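Local coordinates for protein proto-oncogene vav (Homo sapiens, PDB 6NEW) that probably acts as a guanine nucleotide exchange factor for Rho-family GTPases such as Rac, through a DH domain followed by PH and zinc-binding C1 domains, at residues Q241-Y246 with F271-A276; L255-V260 with Q326-F331; L277-R282 with D291-H296. One frame throughout, in Å; residues are numbered along the deposited sequence. Where two conformers were deposited one is given.

All three contacts belong to the PH-domain sheet or to what leans on it. Contacts 2 and 3 pair neighbouring antiparallel strands by backbone hydrogen bonds. Contact 3, with nothing exposed among its touching residues, is the more buried and almost wholly apolar in its side chains; contact 2 has a mixed face, with K256, T258 and E329 beside F331, and an exposed end. Contact 1, partly buried, differs: a loop rests on the turn between strands 266-273 and 276-283, tied directly by one backbone bond and otherwise packed. It adjoins contact 3, where Y246 meets F292. Contacts 2 and 3 meet through I257 with I279 and a weak hydrogen bond between Y328 and D291, their centres about 11 Å apart.

Contact 1: residues Q241-Y246 with F271-A276; sequences QSLAHY and FLLDKA
The carbonyl oxygen of Y246 takes a hydrogen bond from the backbone N of K275, 3.0 Å from N to O, with the donor in the carbonyl plane. K275 also folds its aliphatic stem against this same oxygen: CB of K275 lies 3.4 Å from Y246 O, and the extended chain runs on past H245 O. The lysine's NZ goes on to the hydroxyl of Y387, which also bonds H245 O. The Y246 ring has K275 CB at its edge and the methyl of A276 obliquely placed, with A276 CB 3.9 Å from Y246 CG. With CG anti to the carbonyl carbon (chi1 -63°), the tyrosine ring lies back along its own loop, where H245 CB covers one face toward the rim. At the far end Y246 OH donates to Q241 OE1 at 2.7 Å, from above the amide plane, so both ends of the loop segment are tied together. Deeper in, L243 and L273 cross at about a right angle, L243 CD2 lying 4.0 Å from L273 CD1, while L243 also packs on I229 and F232 of helix 196-235. The loop thus joins that long helix to the turn after strand 266-273 of the PH domain. One direct backbone bond ties the loop to the turn, Y387 bridges K275 NZ and H245 O, and the rest is largely apolar packing by Y246, L243, L273 and A276.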
ATOM      1  N   GLN A 241      -5.574 -14.784 -19.621  1.00 35.93           N
ATOM      2  CA  GLN A 241      -6.143 -13.692 -18.826  1.00 35.08           C
ATOM      3  C   GLN A 241      -5.094 -13.038 -17.984  1.00 35.44           C
ATOM      4  O   GLN A 241      -4.050 -13.632 -17.730  1.00 34.85           O
ATOM      5  CB  GLN A 241      -7.280 -14.185 -17.887  1.00 36.23           C
ATOM      6  CG  GLN A 241      -8.394 -14.989 -18.546  1.00 59.59           C
ATOM      7  CD  GLN A 241      -9.686 -14.949 -17.771  1.00 77.46           C
ATOM      8  OE1 GLN A 241      -9.714 -14.799 -16.547  1.00 69.47           O
ATOM      9  NE2 GLN A 241     -10.793 -15.070 -18.480  1.00 74.92           N
ATOM     10  N   SER A 242      -5.387 -11.820 -17.505  1.00 30.66           N
ATOM     11  CA  SER A 242      -4.506 -11.084 -16.599  1.00 30.31           C
ATOM     12  C   SER A 242      -4.559 -11.751 -15.217  1.00 33.29           C
ATOM     13  O   SER A 242      -5.646 -12.073 -14.721  1.00 32.70           O
ATOM     14  CB  SER A 242      -4.943  -9.623 -16.493  1.00 33.86           C
ATOM     15  OG  SER A 242      -4.205  -8.914 -15.507  1.00 41.19           O
ATOM     16  N   LEU A 243      -3.381 -11.967 -14.625  1.00 28.72           N
ATOM     17  CA  LEU A 243      -3.189 -12.546 -13.298  1.00 27.88           C
ATOM     18  C   LEU A 243      -3.807 -11.694 -12.199  1.00 28.49           C
ATOM     19  O   LEU A 243      -4.323 -12.250 -11.227  1.00 26.86           O
ATOM     20  CB  LEU A 243      -1.695 -12.753 -13.007  1.00 28.63           C
ATOM     21  CG  LEU A 243      -1.088 -14.025 -13.551  1.00 34.02           C
ATOM     22  CD1 LEU A 243       0.397 -13.992 -13.432  1.00 35.51           C
ATOM     23  CD2 LEU A 243      -1.632 -15.239 -12.840  1.00 35.94           C
ATOM     24  N   ALA A 244      -3.760 -10.349 -12.373  1.00 24.24           N
ATOM     25  CA  ALA A 244      -4.293  -9.322 -11.474  1.00 23.59           C
ATOM     26  C   ALA A 244      -5.752  -9.593 -11.090  1.00 28.73           C
ATOM     27  O   ALA A 244      -6.163  -9.171 -10.015  1.00 28.58           O
ATOM     28  CB  ALA A 244      -4.158  -7.941 -12.107  1.00 24.00           C
ATOM     29  N   HIS A 245      -6.511 -10.319 -11.946  1.00 25.80           N
ATOM     30  CA  HIS A 245      -7.897 -10.722 -11.685  1.00 27.66           C
ATOM     31  C   HIS A 245      -8.013 -11.718 -10.538  1.00 28.52           C
ATOM     32  O   HIS A 245      -9.102 -11.866 -10.001  1.00 28.44           O
ATOM     33  CB  HIS A 245      -8.526 -11.389 -12.925  1.00 30.62           C
ATOM     34  CG  HIS A 245      -8.911 -10.442 -14.019  1.00 36.42           C
ATOM     35  ND1 HIS A 245      -8.460 -10.621 -15.325  1.00 39.25           N
ATOM     36  CD2 HIS A 245      -9.710  -9.348 -13.977  1.00 39.77           C
ATOM     37  CE1 HIS A 245      -8.969  -9.616 -16.017  1.00 40.31           C
ATOM     38  NE2 HIS A 245      -9.737  -8.829 -15.253  1.00 40.96           N
ATOM     39  N   TYR A 246      -6.921 -12.419 -10.184  1.00 22.85           N
ATOM     40  CA  TYR A 246      -6.959 -13.477  -9.187  1.00 21.97           C
ATOM     41  C   TYR A 246      -6.396 -13.073  -7.842  1.00 23.86           C
ATOM     42  O   TYR A 246      -6.308 -13.908  -6.947  1.00 24.96           O
ATOM     43  CB  TYR A 246      -6.305 -14.750  -9.766  1.00 24.15           C
ATOM     44  CG  TYR A 246      -7.104 -15.238 -10.959  1.00 28.67           C
ATOM     45  CD1 TYR A 246      -8.413 -15.690 -10.804  1.00 31.49           C
ATOM     46  CD2 TYR A 246      -6.632 -15.062 -12.258  1.00 30.67           C
ATOM     47  CE1 TYR A 246      -9.204 -16.023 -11.903  1.00 33.91           C
ATOM     48  CE2 TYR A 246      -7.406 -15.415 -13.367  1.00 33.03           C
ATOM     49  CZ  TYR A 246      -8.701 -15.876 -13.184  1.00 45.27           C
ATOM     50  OH  TYR A 246      -9.472 -16.254 -14.263  1.00 51.72           O
ATOM     51  N   PHE A 271       2.018 -21.359  -9.150  1.00 23.80           N
ATOM     52  CA  PHE A 271       1.852 -19.981  -8.664  1.00 22.95           C
ATOM     53  C   PHE A 271       0.516 -19.949  -7.946  1.00 24.59           C
ATOM     54  O   PHE A 271      -0.530 -20.217  -8.546  1.00 21.63           O
ATOM     55  CB  PHE A 271       1.838 -18.928  -9.802  1.00 23.83           C
ATOM     56  CG  PHE A 271       3.072 -18.865 -10.658  1.00 25.45           C
ATOM     57  CD1 PHE A 271       3.213 -19.695 -11.762  1.00 27.33           C
ATOM     58  CD2 PHE A 271       4.084 -17.946 -10.380  1.00 28.76           C
ATOM     59  CE1 PHE A 271       4.365 -19.640 -12.551  1.00 29.80           C
ATOM     60  CE2 PHE A 271       5.233 -17.882 -11.174  1.00 31.76           C
ATOM     61  CZ  PHE A 271       5.357 -18.716 -12.267  1.00 30.25           C
ATOM     62  N   LEU A 272       0.567 -19.646  -6.660  1.00 20.98           N
ATOM     63  CA  LEU A 272      -0.631 -19.538  -5.865  1.00 20.57           C
ATOM     64  C   LEU A 272      -0.917 -18.075  -5.635  1.00 22.55           C
ATOM     65  O   LEU A 272      -0.049 -17.348  -5.162  1.00 21.70           O
ATOM     66  CB  LEU A 272      -0.488 -20.285  -4.513  1.00 21.05           C
ATOM     67  CG  LEU A 272      -1.678 -20.181  -3.556  1.00 25.07           C
ATOM     68  CD1 LEU A 272      -2.889 -20.779  -4.167  1.00 24.26           C
ATOM     69  CD2 LEU A 272      -1.368 -20.827  -2.221  1.00 29.13           C
ATOM     70  N   LEU A 273      -2.137 -17.664  -5.960  1.00 17.77           N
ATOM     71  CA  LEU A 273      -2.653 -16.314  -5.759  1.00 17.27           C
ATOM     72  C   LEU A 273      -3.891 -16.516  -4.882  1.00 23.71           C
ATOM     73  O   LEU A 273      -4.216 -17.668  -4.607  1.00 26.14           O
ATOM     74  CB  LEU A 273      -3.000 -15.672  -7.125  1.00 16.70           C
ATOM     75  CG  LEU A 273      -1.792 -15.393  -8.033  1.00 21.58           C
ATOM     76  CD1 LEU A 273      -1.634 -16.468  -9.076  1.00 21.32           C
ATOM     77  CD2 LEU A 273      -1.907 -14.041  -8.703  1.00 24.78           C
ATOM     78  N   ASP A 274      -4.574 -15.452  -4.438  1.00 20.04           N
ATOM     79  CA  ASP A 274      -5.752 -15.558  -3.569  1.00 20.35           C
ATOM     80  C   ASP A 274      -6.874 -16.441  -4.109  1.00 24.58           C
ATOM     81  O   ASP A 274      -7.447 -17.218  -3.356  1.00 25.18           O
ATOM     82  CB  ASP A 274      -6.338 -14.168  -3.297  1.00 22.18           C
ATOM     83  CG  ASP A 274      -5.496 -13.244  -2.451  1.00 28.12           C
ATOM     84  OD1 ASP A 274      -5.003 -13.690  -1.398  1.00 26.74           O
ATOM     85  OD2 ASP A 274      -5.427 -12.041  -2.784  1.00 33.78           O
ATOM     86  N   LYS A 275      -7.205 -16.283  -5.392  1.00 21.01           N
ATOM     87  CA  LYS A 275      -8.323 -16.937  -6.053  1.00 20.27           C
ATOM     88  C   LYS A 275      -7.888 -18.055  -7.034  1.00 23.96           C
ATOM     89  O   LYS A 275      -8.726 -18.644  -7.703  1.00 23.09           O
ATOM     90  CB  LYS A 275      -9.110 -15.859  -6.818  1.00 22.35           C
ATOM     91  CG  LYS A 275      -9.734 -14.762  -5.963  1.00 26.15           C
ATOM     92  CD  LYS A 275     -10.215 -13.669  -6.897  1.00 35.62           C
ATOM     93  CE  LYS A 275     -11.251 -12.772  -6.301  1.00 44.05           C
ATOM     94  NZ  LYS A 275     -11.922 -11.988  -7.366  1.00 45.71           N
ATOM     95  N   ALA A 276      -6.584 -18.311  -7.191  1.00 20.44           N
ATOM     96  CA  ALA A 276      -6.196 -19.316  -8.171  1.00 19.20           C
ATOM     97  C   ALA A 276      -4.893 -20.002  -7.886  1.00 24.35           C
ATOM     98  O   ALA A 276      -4.012 -19.452  -7.223  1.00 25.00           O
ATOM     99  CB  ALA A 276      -6.118 -18.690  -9.559  1.00 19.61           C
TER

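Contact 2: residues L255-V260 with Q326-F331; sequences LKITSV and QGYELF
K256 and F331 exchange two backbone hydrogen bonds, K256 N to F331 O and F331 N to K256 O, each 2.9 Å and nearly straight; K256 O also lies in plane at the edge of the F331 ring. T258 and E329 repeat the pattern with slightly longer bonds, T258 N reaching E329 O at 3.2 Å. Between them I257 and L330 form the non-hydrogen-bonded pair, where I257 CA approaches E329 O in a CA-H...O contact. These antiparallel strands, 158° apart in direction, are neighbours in the sheet of the PH domain: strand 249-258 also pairs with 266-273, and 327-332 with 315-321. Among side-chain polar contacts, T258 OG1 donates to E329 OE1 at 3.0 Å, arriving from above the carboxylate plane; chi1 of 80° sets OG1 between the backbone N and the carbonyl carbon, on the glutamate's side. Beyond the paired residues Q326, bent at chi2, turns OE1 back to accept from G327 N and, weakly, from V260 N. K256 sends its amine away to a salt bridge with D267. Apolar contacts divide between the two sheet faces. On one, I257 and L330 lie side by side, and I257 CD1 touches both L330 CD1 and Y328 CD1 at 3.6 Å. On the other, T258 CG2 sits obliquely to the F331 ring, 4.0 Å from F331 CE1.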
ATOM      1  N   LEU A 255       6.842 -28.263  -7.356  1.00 28.90           N
ATOM      2  CA  LEU A 255       6.163 -29.324  -6.609  1.00 29.04           C
ATOM      3  C   LEU A 255       5.887 -30.495  -7.557  1.00 33.73           C
ATOM      4  O   LEU A 255       6.108 -30.378  -8.770  1.00 33.33           O
ATOM      5  CB  LEU A 255       4.847 -28.811  -5.943  1.00 27.76           C
ATOM      6  CG  LEU A 255       3.783 -28.085  -6.817  1.00 32.41           C
ATOM      7  CD1 LEU A 255       2.816 -29.054  -7.457  1.00 31.81           C
ATOM      8  CD2 LEU A 255       2.947 -27.145  -5.973  1.00 35.98           C
ATOM      9  N   LYS A 256       5.445 -31.623  -6.998  1.00 31.05           N
ATOM     10  CA  LYS A 256       5.048 -32.810  -7.758  1.00 31.19           C
ATOM     11  C   LYS A 256       3.564 -32.992  -7.520  1.00 37.04           C
ATOM     12  O   LYS A 256       3.049 -32.629  -6.455  1.00 35.38           O
ATOM     13  CB  LYS A 256       5.861 -34.047  -7.352  1.00 34.30           C
ATOM     14  CG  LYS A 256       7.298 -34.027  -7.880  1.00 29.08           C
ATOM     15  CD  LYS A 256       8.097 -35.195  -7.357  1.00 33.61           C
ATOM     16  CE  LYS A 256       9.567 -35.123  -7.704  1.00 42.01           C
ATOM     17  NZ  LYS A 256       9.897 -35.974  -8.872  1.00 58.93           N
ATOM     18  N   ILE A 257       2.853 -33.503  -8.517  1.00 35.57           N
ATOM     19  CA  ILE A 257       1.401 -33.579  -8.409  1.00 35.44           C
ATOM     20  C   ILE A 257       0.782 -34.809  -9.073  1.00 39.33           C
ATOM     21  O   ILE A 257       1.247 -35.275 -10.114  1.00 38.44           O
ATOM     22  CB  ILE A 257       0.813 -32.234  -8.980  1.00 38.52           C
ATOM     23  CG1 ILE A 257      -0.715 -32.109  -8.775  1.00 38.75           C
ATOM     24  CG2 ILE A 257       1.206 -32.028 -10.445  1.00 40.85           C
ATOM     25  CD1 ILE A 257      -1.228 -30.703  -8.863  1.00 46.01           C
ATOM     26  N   THR A 258      -0.303 -35.303  -8.459  1.00 35.38           N
ATOM     27  CA  THR A 258      -1.132 -36.376  -8.992  1.00 35.45           C
ATOM     28  C   THR A 258      -2.585 -35.891  -8.956  1.00 39.59           C
ATOM     29  O   THR A 258      -2.916 -34.999  -8.177  1.00 39.05           O
ATOM     30  CB  THR A 258      -0.940 -37.727  -8.246  1.00 41.28           C
ATOM     31  OG1 THR A 258      -1.686 -37.728  -7.034  1.00 43.40           O
ATOM     32  CG2 THR A 258       0.536 -38.088  -7.975  1.00 38.10           C
ATOM     33  N   SER A 259      -3.434 -36.456  -9.811  1.00 36.49           N
ATOM     34  CA  SER A 259      -4.859 -36.164  -9.865  1.00 36.23           C
ATOM     35  C   SER A 259      -5.614 -37.520  -9.865  1.00 40.99           C
ATOM     36  O   SER A 259      -4.972 -38.544 -10.119  1.00 41.26           O
ATOM     37  CB  SER A 259      -5.182 -35.350 -11.115  1.00 38.57           C
ATOM     38  OG  SER A 259      -5.189 -36.163 -12.276  1.00 51.55           O
ATOM     39  N   VAL A 260      -6.953 -37.528  -9.622  1.00 36.48           N
ATOM     40  CA  VAL A 260      -7.782 -38.750  -9.639  1.00 37.96           C
ATOM     41  C   VAL A 260      -7.460 -39.632 -10.877  1.00 47.21           C
ATOM     42  O   VAL A 260      -7.286 -40.841 -10.734  1.00 48.00           O
ATOM     43  CB  VAL A 260      -9.310 -38.439  -9.486  1.00 40.05           C
ATOM     44  CG1 VAL A 260     -10.191 -39.630  -9.845  1.00 39.81           C
ATOM     45  CG2 VAL A 260      -9.634 -37.943  -8.081  1.00 39.67           C
ATOM     46  N   GLN A 326     -12.809 -33.385  -8.472  1.00 41.53           N
ATOM     47  CA  GLN A 326     -11.370 -33.477  -8.657  1.00 39.42           C
ATOM     48  C   GLN A 326     -10.702 -33.493  -7.297  1.00 41.13           C
ATOM     49  O   GLN A 326     -11.243 -32.948  -6.345  1.00 40.30           O
ATOM     50  CB  GLN A 326     -10.869 -32.280  -9.507  1.00 39.97           C
ATOM     51  CG  GLN A 326      -9.375 -32.281  -9.863  1.00 53.29           C
ATOM     52  CD  GLN A 326      -8.880 -33.550 -10.532  1.00 67.90           C
ATOM     53  OE1 GLN A 326      -8.338 -34.461  -9.875  1.00 57.41           O
ATOM     54  NE2 GLN A 326      -9.037 -33.617 -11.856  1.00 60.83           N
ATOM     55  N   GLY A 327      -9.529 -34.111  -7.233  1.00 37.49           N
ATOM     56  CA  GLY A 327      -8.716 -34.229  -6.039  1.00 37.32           C
ATOM     57  C   GLY A 327      -7.244 -34.369  -6.379  1.00 39.51           C
ATOM     58  O   GLY A 327      -6.808 -35.407  -6.887  1.00 40.49           O
ATOM     59  N   TYR A 328      -6.474 -33.323  -6.109  1.00 33.81           N
ATOM     60  CA  TYR A 328      -5.028 -33.316  -6.360  1.00 32.44           C
ATOM     61  C   TYR A 328      -4.276 -33.730  -5.094  1.00 35.73           C
ATOM     62  O   TYR A 328      -4.798 -33.576  -3.987  1.00 35.84           O
ATOM     63  CB  TYR A 328      -4.542 -31.910  -6.784  1.00 30.96           C
ATOM     64  CG  TYR A 328      -5.206 -31.344  -8.020  1.00 30.24           C
ATOM     65  CD1 TYR A 328      -4.701 -31.609  -9.292  1.00 32.12           C
ATOM     66  CD2 TYR A 328      -6.315 -30.509  -7.917  1.00 29.86           C
ATOM     67  CE1 TYR A 328      -5.312 -31.092 -10.435  1.00 32.35           C
ATOM     68  CE2 TYR A 328      -6.920 -29.969  -9.052  1.00 30.10           C
ATOM     69  CZ  TYR A 328      -6.425 -30.277 -10.309  1.00 38.76           C
ATOM     70  OH  TYR A 328      -7.016 -29.743 -11.426  1.00 39.01           O
ATOM     71  N   GLU A 329      -3.048 -34.226  -5.266  1.00 31.12           N
ATOM     72  CA  GLU A 329      -2.111 -34.583  -4.195  1.00 30.48           C
ATOM     73  C   GLU A 329      -0.889 -33.737  -4.493  1.00 29.60           C
ATOM     74  O   GLU A 329      -0.365 -33.793  -5.604  1.00 27.18           O
ATOM     75  CB  GLU A 329      -1.718 -36.068  -4.228  1.00 32.99           C
ATOM     76  CG  GLU A 329      -2.836 -37.061  -3.950  1.00 43.62           C
ATOM     77  CD  GLU A 329      -2.313 -38.459  -3.660  1.00 71.91           C
ATOM     78  OE1 GLU A 329      -1.291 -38.845  -4.272  1.00 46.58           O
ATOM     79  OE2 GLU A 329      -2.924 -39.171  -2.830  1.00 78.19           O
ATOM     80  N   LEU A 330      -0.487 -32.911  -3.537  1.00 25.34           N
ATOM     81  CA  LEU A 330       0.582 -31.958  -3.740  1.00 24.91           C
ATOM     82  C   LEU A 330       1.768 -32.370  -2.919  1.00 29.37           C
ATOM     83  O   LEU A 330       1.679 -32.428  -1.687  1.00 29.53           O
ATOM     84  CB  LEU A 330       0.084 -30.524  -3.383  1.00 24.16           C
ATOM     85  CG  LEU A 330      -0.557 -29.639  -4.487  1.00 28.71           C
ATOM     86  CD1 LEU A 330      -1.605 -30.357  -5.274  1.00 28.91           C
ATOM     87  CD2 LEU A 330      -1.212 -28.434  -3.889  1.00 31.29           C
ATOM     88  N   PHE A 331       2.884 -32.671  -3.605  1.00 25.70           N
ATOM     89  CA  PHE A 331       4.110 -33.128  -2.935  1.00 26.47           C
ATOM     90  C   PHE A 331       5.202 -32.076  -2.982  1.00 30.80           C
ATOM     91  O   PHE A 331       5.539 -31.573  -4.057  1.00 28.82           O
ATOM     92  CB  PHE A 331       4.626 -34.454  -3.522  1.00 28.07           C
ATOM     93  CG  PHE A 331       3.672 -35.616  -3.432  1.00 28.69           C
ATOM     94  CD1 PHE A 331       2.719 -35.835  -4.427  1.00 29.44           C
ATOM     95  CD2 PHE A 331       3.773 -36.538  -2.392  1.00 31.31           C
ATOM     96  CE1 PHE A 331       1.847 -36.921  -4.350  1.00 30.51           C
ATOM     97  CE2 PHE A 331       2.905 -37.628  -2.314  1.00 33.39           C
ATOM     98  CZ  PHE A 331       1.938 -37.805  -3.284  1.00 30.59           C
TER

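Contact 3: residues L277-R282 with D291-H296; sequences LLICKR and DFVNLH
The F292 ring runs alongside L278, the two side chains pointing the same way from a non-hydrogen-bonded pair. L278 meets it obliquely, L278 CD1 lying 3.8 Å from F292 CE1, and N294 OD1 sits in plane at the ring's edge. A chi1 of -166° puts CG beside the carbonyl carbon of F292 and lays the ring along L278; it also meets the Y246 ring, their planes at about 60°. Through the sheet, on the face of L277, I279, D291 and V293, the contacts are aliphatic: I279 CD1 reaches V293 CG2 at 3.7 Å and packs against D291 CB. L277 CB stands 4.0 Å from V293 CB, and F345 of helix 335-352 packs on L277 and L295. Four backbone bonds hold the strands, two in each of the pairs L277 with V293 and I279 with D291; the shortest runs from I279 N to D291 O at 2.8 Å. The strands run 169° apart, forming a beta hairpin of the PH-domain sheet. With the backbone polar groups of both hydrogen-bonded pairs matched across the strands, the side chains between them are left to pack by apolar contact alone, while D291 OD2 makes a weak hydrogen bond with the Y328 hydroxyl.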
ATOM      1  N   LEU A 277      -4.765 -21.207  -8.441  1.00 20.26           N
ATOM      2  CA  LEU A 277      -3.548 -21.984  -8.440  1.00 19.73           C
ATOM      3  C   LEU A 277      -3.304 -22.310  -9.900  1.00 24.83           C
ATOM      4  O   LEU A 277      -4.189 -22.836 -10.573  1.00 24.21           O
ATOM      5  CB  LEU A 277      -3.661 -23.262  -7.584  1.00 19.01           C
ATOM      6  CG  LEU A 277      -2.395 -24.103  -7.535  1.00 22.27           C
ATOM      7  CD1 LEU A 277      -1.391 -23.526  -6.574  1.00 20.91           C
ATOM      8  CD2 LEU A 277      -2.697 -25.542  -7.225  1.00 23.56           C
ATOM      9  N   LEU A 278      -2.143 -21.889 -10.405  1.00 23.12           N
ATOM     10  CA  LEU A 278      -1.697 -22.083 -11.781  1.00 22.86           C
ATOM     11  C   LEU A 278      -0.661 -23.177 -11.744  1.00 25.20           C
ATOM     12  O   LEU A 278       0.359 -23.039 -11.074  1.00 22.96           O
ATOM     13  CB  LEU A 278      -1.072 -20.780 -12.319  1.00 23.64           C
ATOM     14  CG  LEU A 278      -2.035 -19.712 -12.854  1.00 29.54           C
ATOM     15  CD1 LEU A 278      -2.520 -18.818 -11.751  1.00 30.01           C
ATOM     16  CD2 LEU A 278      -1.331 -18.837 -13.859  1.00 33.30           C
ATOM     17  N   ILE A 279      -0.976 -24.310 -12.363  1.00 23.20           N
ATOM     18  CA  ILE A 279      -0.082 -25.461 -12.415  1.00 23.22           C
ATOM     19  C   ILE A 279       0.546 -25.441 -13.805  1.00 30.94           C
ATOM     20  O   ILE A 279      -0.132 -25.615 -14.825  1.00 30.16           O
ATOM     21  CB  ILE A 279      -0.792 -26.802 -12.051  1.00 26.34           C
ATOM     22  CG1 ILE A 279      -1.398 -26.741 -10.632  1.00 26.67           C
ATOM     23  CG2 ILE A 279       0.172 -27.992 -12.174  1.00 26.45           C
ATOM     24  CD1 ILE A 279      -2.660 -27.588 -10.482  1.00 35.93           C
ATOM     25  N   CYS A 280       1.831 -25.128 -13.828  1.00 31.34           N
ATOM     26  CA  CYS A 280       2.621 -24.982 -15.043  1.00 33.40           C
ATOM     27  C   CYS A 280       3.686 -26.044 -15.135  1.00 42.77           C
ATOM     28  O   CYS A 280       4.104 -26.613 -14.126  1.00 41.63           O
ATOM     29  CB  CYS A 280       3.252 -23.592 -15.119  1.00 33.22           C
ATOM     30  SG  CYS A 280       2.096 -22.226 -14.886  1.00 35.95           S
ATOM     31  N   LYS A 281       4.167 -26.246 -16.359  1.00 44.24           N
ATOM     32  CA  LYS A 281       5.269 -27.129 -16.711  1.00 47.27           C
ATOM     33  C   LYS A 281       6.313 -26.225 -17.344  1.00 57.12           C
ATOM     34  O   LYS A 281       5.956 -25.413 -18.204  1.00 57.52           O
ATOM     35  CB  LYS A 281       4.802 -28.203 -17.712  1.00 50.09           C
ATOM     36  CG  LYS A 281       5.892 -29.195 -18.086  1.00 71.25           C
ATOM     37  CD  LYS A 281       5.331 -30.414 -18.799  1.00 81.30           C
ATOM     38  CE  LYS A 281       6.429 -31.384 -19.170  1.00 90.57           C
ATOM     39  NZ  LYS A 281       6.987 -32.083 -17.981  1.00 98.29           N
ATOM     40  N   ARG A 282       7.581 -26.315 -16.907  1.00 58.19           N
ATOM     41  CA  ARG A 282       8.636 -25.489 -17.502  1.00 60.82           C
ATOM     42  C   ARG A 282       8.870 -25.909 -18.982  1.00 68.04           C
ATOM     43  O   ARG A 282       9.162 -27.072 -19.255  1.00 68.55           O
ATOM     44  CB  ARG A 282       9.928 -25.516 -16.665  1.00 63.19           C
ATOM     45  CG  ARG A 282      11.027 -24.615 -17.242  1.00 80.93           C
ATOM     46  CD  ARG A 282      12.331 -24.642 -16.456  1.00103.59           C
ATOM     47  NE  ARG A 282      12.972 -25.965 -16.415  1.00120.23           N
ATOM     48  CZ  ARG A 282      13.815 -26.438 -17.335  1.00139.83           C
ATOM     49  NH1 ARG A 282      14.113 -25.717 -18.411  1.00129.82           N
ATOM     50  NH2 ARG A 282      14.353 -27.644 -17.190  1.00128.39           N
ATOM     51  N   ASP A 291      -2.794 -26.575 -15.901  1.00 35.57           N
ATOM     52  CA  ASP A 291      -3.999 -26.682 -15.105  1.00 35.25           C
ATOM     53  C   ASP A 291      -4.301 -25.395 -14.349  1.00 38.50           C
ATOM     54  O   ASP A 291      -3.463 -24.891 -13.599  1.00 37.99           O
ATOM     55  CB  ASP A 291      -3.864 -27.869 -14.135  1.00 37.61           C
ATOM     56  CG  ASP A 291      -5.100 -28.744 -13.958  1.00 52.53           C
ATOM     57  OD1 ASP A 291      -6.231 -28.197 -13.992  1.00 53.50           O
ATOM     58  OD2 ASP A 291      -4.933 -29.958 -13.701  1.00 60.04           O
ATOM     59  N   PHE A 292      -5.521 -24.881 -14.536  1.00 35.59           N
ATOM     60  CA  PHE A 292      -6.003 -23.706 -13.827  1.00 34.94           C
ATOM     61  C   PHE A 292      -7.055 -24.126 -12.783  1.00 38.67           C
ATOM     62  O   PHE A 292      -8.135 -24.598 -13.135  1.00 41.18           O
ATOM     63  CB  PHE A 292      -6.542 -22.637 -14.800  1.00 36.82           C
ATOM     64  CG  PHE A 292      -6.732 -21.296 -14.136  1.00 38.29           C
ATOM     65  CD1 PHE A 292      -5.691 -20.373 -14.083  1.00 41.27           C
ATOM     66  CD2 PHE A 292      -7.950 -20.958 -13.542  1.00 39.41           C
ATOM     67  CE1 PHE A 292      -5.861 -19.141 -13.449  1.00 40.91           C
ATOM     68  CE2 PHE A 292      -8.122 -19.715 -12.927  1.00 41.16           C
ATOM     69  CZ  PHE A 292      -7.074 -18.824 -12.882  1.00 38.85           C
ATOM     70  N   VAL A 293      -6.726 -23.958 -11.507  1.00 31.90           N
ATOM     71  CA  VAL A 293      -7.591 -24.313 -10.376  1.00 30.25           C
ATOM     72  C   VAL A 293      -8.198 -23.045  -9.758  1.00 33.11           C
ATOM     73  O   VAL A 293      -7.436 -22.187  -9.334  1.00 32.79           O
ATOM     74  CB  VAL A 293      -6.796 -25.152  -9.313  1.00 33.20           C
ATOM     75  CG1 VAL A 293      -7.699 -25.591  -8.173  1.00 32.72           C
ATOM     76  CG2 VAL A 293      -6.101 -26.365  -9.943  1.00 32.59           C
ATOM     77  N   ASN A 294      -9.551 -22.890  -9.767  1.00 29.91           N
ATOM     78  CA  ASN A 294     -10.242 -21.749  -9.141  1.00 28.34           C
ATOM     79  C   ASN A 294     -10.411 -22.180  -7.714  1.00 28.17           C
ATOM     80  O   ASN A 294     -11.048 -23.194  -7.470  1.00 28.02           O
ATOM     81  CB  ASN A 294     -11.634 -21.494  -9.765  1.00 30.58           C
ATOM     82  CG  ASN A 294     -11.604 -21.068 -11.203  1.00 65.06           C
ATOM     83  OD1 ASN A 294     -11.415 -19.892 -11.513  1.00 64.30           O
ATOM     84  ND2 ASN A 294     -11.801 -22.012 -12.113  1.00 56.82           N
ATOM     85  N   LEU A 295      -9.822 -21.485  -6.768  1.00 21.50           N
ATOM     86  CA  LEU A 295      -9.922 -21.925  -5.374  1.00 20.42           C
ATOM     87  C   LEU A 295     -11.295 -21.693  -4.678  1.00 25.50           C
ATOM     88  O   LEU A 295     -11.451 -22.135  -3.532  1.00 26.92           O
ATOM     89  CB  LEU A 295      -8.783 -21.338  -4.538  1.00 19.69           C
ATOM     90  CG  LEU A 295      -7.392 -21.755  -4.983  1.00 23.73           C
ATOM     91  CD1 LEU A 295      -6.367 -20.916  -4.295  1.00 22.92           C
ATOM     92  CD2 LEU A 295      -7.142 -23.287  -4.753  1.00 26.24           C
ATOM     93  N   HIS A 296     -12.271 -21.043  -5.372  0.50 20.84           N
ATOM     94  CA  HIS A 296     -13.632 -20.770  -4.877  0.50 20.02           C
ATOM     95  C   HIS A 296     -14.395 -22.097  -4.531  0.50 24.67           C
ATOM     96  O   HIS A 296     -15.315 -22.084  -3.717  0.50 24.55           O
ATOM     97  CB  HIS A 296     -14.447 -19.901  -5.882  0.50 20.03           C
ATOM     98  CG  HIS A 296     -14.042 -18.447  -6.017  0.50 22.61           C
ATOM     99  ND1 HIS A 296     -13.259 -18.001  -7.073  0.50 23.62           N
ATOM    100  CD2 HIS A 296     -14.439 -17.367  -5.302  0.50 23.58           C
ATOM    101  CE1 HIS A 296     -13.162 -16.685  -6.929  0.50 22.09           C
ATOM    102  NE2 HIS A 296     -13.835 -16.262  -5.866  0.50 22.37           N
TER